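Local coordinates for esterase (Alcaligenes sp., PDB 1QLW), which probably hydrolyses carboxylic esters, as a bacterial esterase with an alpha/beta-hydrolase fold, at residues D27-L35 and D113-L122. Sequence-based numbering, arbitrary orientation.
Sequences DVTSETLSL and DISAINAVKL
T32 and S115 are the nearest backbone neighbours where the loop after a beta-strand packs on helix 115-121, a partly buried contact at the periphery of this alpha/beta-hydrolase, its centre about 29 Å from that of the chain. It is a hydroxyl network at one end and aliphatic packing at the other. Strand 26-30 pairs antiparallel with strand 43-57, V28 with V45 and S30 with G43; the loop 31-35 that follows carries most of the contact, from T32 on the first helical turn to L35 beside K121 and L122. Two hydroxyl bonds cross the interface, S30 OG to S115 OG at 2.7 Å and T32 OG1 to S115 O. Within 113-122, S115 OG in turn donates a hydrogen bond to D113 OD1, on the syn side and 16° out of the carboxylate plane. The same D113 oxygen takes S115 N from above that plane, an Asx turn, while S30 OG receives T32 N at 3.0 Å in an ST turn. Farther along, L35 crosses K121 at about a right angle, CD1 lying 3.6 Å from K121 CE, and its CD2 packs on L122 CG at 3.8 Å. Much of the contact lies beside the second subunit, whose L130 O takes a bond from K121 NZ. T32 OG1 sits between its backbone N and carbonyl carbon (chi1 57°), while CG2 rests on A119 and L122; OG1 reaches S115 O at 2.8 Å, tilted 32° from the carbonyl plane.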
loop_
_atom_site.group_PDB
_atom_site.type_symbol
_atom_site.label_atom_id
_atom_site.label_comp_id
_atom_site.label_asym_id
_atom_site.label_seq_id
_atom_site.Cartn_x
_atom_site.Cartn_y
_atom_site.Cartn_z
ATOM N N ASP A 27 -0.058 -6.656 19.812
ATOM C CA ASP A 27 -1.480 -6.503 20.083
ATOM C C ASP A 27 -1.681 -5.449 21.163
ATOM O O ASP A 27 -0.970 -5.399 22.172
ATOM C CB ASP A 27 -2.111 -7.857 20.433
ATOM C CG ASP A 27 -2.315 -8.695 19.162
ATOM O OD1 ASP A 27 -1.943 -8.247 18.054
ATOM O OD2 ASP A 27 -2.845 -9.820 19.274
ATOM N N VAL A 28 -2.632 -4.564 20.936
ATOM C CA VAL A 28 -2.985 -3.456 21.801
ATOM C C VAL A 28 -4.464 -3.580 22.161
ATOM O O VAL A 28 -5.300 -3.712 21.267
ATOM C CB VAL A 28 -2.770 -2.093 21.084
ATOM C CG1 VAL A 28 -3.365 -0.924 21.860
ATOM C CG2 VAL A 28 -1.286 -1.831 20.852
ATOM N N THR A 29 -4.770 -3.495 23.448
ATOM C CA THR A 29 -6.163 -3.452 23.883
ATOM C C THR A 29 -6.557 -1.988 24.016
ATOM O O THR A 29 -5.895 -1.236 24.749
ATOM C CB THR A 29 -6.353 -4.159 25.239
ATOM O OG1 THR A 29 -5.906 -5.510 25.095
ATOM C CG2 THR A 29 -7.796 -4.131 25.706
ATOM N N SER A 30 -7.579 -1.579 23.310
ATOM C CA SER A 30 -7.996 -0.191 23.276
ATOM C C SER A 30 -9.436 -0.048 23.735
ATOM O O SER A 30 -10.248 -0.965 23.600
ATOM C CB SER A 30 -7.939 0.288 21.817
ATOM O OG SER A 30 -8.435 1.612 21.728
ATOM N N GLU A 31 -9.742 1.118 24.273
ATOM C CA GLU A 31 -11.073 1.497 24.691
ATOM C C GLU A 31 -11.697 2.490 23.725
ATOM O O GLU A 31 -12.874 2.833 23.912
ATOM C CB GLU A 31 -11.060 2.131 26.088
ATOM C CG GLU A 31 -10.357 1.303 27.148
ATOM C CD GLU A 31 -10.734 -0.162 27.167
ATOM O OE1 GLU A 31 -11.944 -0.421 27.045
ATOM O OE2 GLU A 31 -9.852 -1.029 27.290
ATOM N N THR A 32 -10.977 2.921 22.692
ATOM C CA THR A 32 -11.448 4.000 21.841
ATOM C C THR A 32 -11.301 3.686 20.356
ATOM O O THR A 32 -10.967 4.569 19.555
ATOM C CB THR A 32 -10.767 5.331 22.200
ATOM O OG1 THR A 32 -9.348 5.157 22.099
ATOM C CG2 THR A 32 -11.078 5.781 23.622
ATOM N N LEU A 33 -11.631 2.450 19.953
ATOM C CA LEU A 33 -11.488 2.058 18.559
ATOM C C LEU A 33 -12.543 2.635 17.647
ATOM O O LEU A 33 -12.400 2.605 16.419
ATOM C CB LEU A 33 -11.534 0.531 18.418
ATOM C CG LEU A 33 -10.386 -0.229 19.068
ATOM C CD1 LEU A 33 -10.630 -1.724 18.903
ATOM C CD2 LEU A 33 -9.039 0.183 18.497
ATOM N N SER A 34 -13.645 3.130 18.205
ATOM C CA SER A 34 -14.786 3.541 17.397
ATOM C C SER A 34 -15.583 4.602 18.144
ATOM O O SER A 34 -15.637 4.590 19.360
ATOM C CB SER A 34 -15.637 2.311 17.102
ATOM O OG SER A 34 -16.755 2.615 16.309
ATOM N N LEU A 35 -16.251 5.426 17.374
ATOM C CA LEU A 35 -17.198 6.415 17.842
ATOM C C LEU A 35 -18.637 5.992 17.544
ATOM O O LEU A 35 -19.555 6.762 17.851
ATOM C CB LEU A 35 -16.938 7.748 17.135
ATOM C CG LEU A 35 -15.494 8.182 16.861
ATOM C CD1 LEU A 35 -15.510 9.331 15.858
ATOM C CD2 LEU A 35 -14.792 8.527 18.170
ATOM N N ASP A 113 -2.281 3.026 14.899
ATOM C CA ASP A 113 -3.281 2.949 15.965
ATOM C C ASP A 113 -3.964 4.325 16.014
ATOM O O ASP A 113 -3.268 5.328 16.247
ATOM C CB ASP A 113 -2.664 2.657 17.325
ATOM C CG ASP A 113 -3.642 2.448 18.470
ATOM O OD1 ASP A 113 -4.868 2.480 18.247
ATOM O OD2 ASP A 113 -3.184 2.229 19.618
ATOM N N ILE A 114 -5.266 4.361 15.809
ATOM C CA ILE A 114 -6.006 5.613 15.847
ATOM C C ILE A 114 -6.658 5.882 17.191
ATOM O O ILE A 114 -7.376 6.871 17.369
ATOM C CB ILE A 114 -7.023 5.705 14.695
ATOM C CG1 ILE A 114 -7.965 4.514 14.578
ATOM C CG2 ILE A 114 -6.245 5.922 13.381
ATOM C CD1 ILE A 114 -8.892 4.288 15.757
ATOM N N SER A 115 -6.349 5.074 18.196
ATOM C CA SER A 115 -7.013 5.168 19.495
ATOM C C SER A 115 -6.870 6.550 20.119
ATOM O O SER A 115 -7.846 7.015 20.723
ATOM C CB SER A 115 -6.458 4.141 20.478
ATOM O OG SER A 115 -6.747 2.835 20.055
ATOM N N ALA A 116 -5.684 7.160 20.044
ATOM C CA ALA A 116 -5.514 8.443 20.709
ATOM C C ALA A 116 -6.328 9.540 20.054
ATOM O O ALA A 116 -6.784 10.471 20.722
ATOM C CB ALA A 116 -4.039 8.813 20.790
ATOM N N ILE A 117 -6.485 9.470 18.723
ATOM C CA ILE A 117 -7.300 10.470 18.042
ATOM C C ILE A 117 -8.743 10.356 18.527
ATOM O O ILE A 117 -9.350 11.360 18.914
ATOM C CB ILE A 117 -7.186 10.318 16.513
ATOM C CG1 ILE A 117 -5.742 10.531 16.067
ATOM C CG2 ILE A 117 -8.112 11.314 15.832
ATOM C CD1 ILE A 117 -5.450 10.004 14.684
ATOM N N ASN A 118 -9.264 9.125 18.556
ATOM C CA ASN A 118 -10.643 8.957 19.012
ATOM C C ASN A 118 -10.794 9.339 20.480
ATOM O O ASN A 118 -11.842 9.866 20.860
ATOM C CB ASN A 118 -11.097 7.516 18.783
ATOM C CG ASN A 118 -11.513 7.222 17.351
ATOM O OD1 ASN A 118 -11.857 6.054 17.059
ATOM N ND2 ASN A 118 -11.523 8.207 16.501
ATOM N N ALA A 119 -9.782 9.080 21.326
ATOM C CA ALA A 119 -9.897 9.453 22.729
ATOM C C ALA A 119 -10.100 10.935 22.890
ATOM O O ALA A 119 -10.857 11.410 23.756
ATOM C CB ALA A 119 -8.687 8.995 23.522
ATOM N N VAL A 120 -9.392 11.747 22.091
ATOM C CA VAL A 120 -9.568 13.194 22.136
ATOM C C VAL A 120 -10.933 13.583 21.604
ATOM O O VAL A 120 -11.640 14.408 22.189
ATOM C CB VAL A 120 -8.421 13.885 21.384
ATOM C CG1 VAL A 120 -8.601 15.391 21.382
ATOM C CG2 VAL A 120 -7.084 13.503 21.995
ATOM N N LYS A 121 -11.378 12.979 20.497
ATOM C CA LYS A 121 -12.694 13.289 19.947
ATOM C C LYS A 121 -13.797 12.999 20.945
ATOM O O LYS A 121 -14.805 13.707 20.983
ATOM C CB LYS A 121 -12.891 12.535 18.634
ATOM C CG LYS A 121 -14.053 13.116 17.843
ATOM C CD LYS A 121 -13.973 12.581 16.420
ATOM C CE LYS A 121 -15.206 12.935 15.650
ATOM N NZ LYS A 121 -15.378 14.380 15.440
ATOM N N LEU A 122 -13.634 11.945 21.730
ATOM C CA LEU A 122 -14.585 11.533 22.748
ATOM C C LEU A 122 -14.513 12.362 24.015
ATOM O O LEU A 122 -15.283 12.114 24.957
ATOM C CB LEU A 122 -14.344 10.052 23.066
ATOM C CG LEU A 122 -14.800 9.080 21.972
ATOM C CD1 LEU A 122 -14.174 7.713 22.191
ATOM C CD2 LEU A 122 -16.321 8.961 21.955
#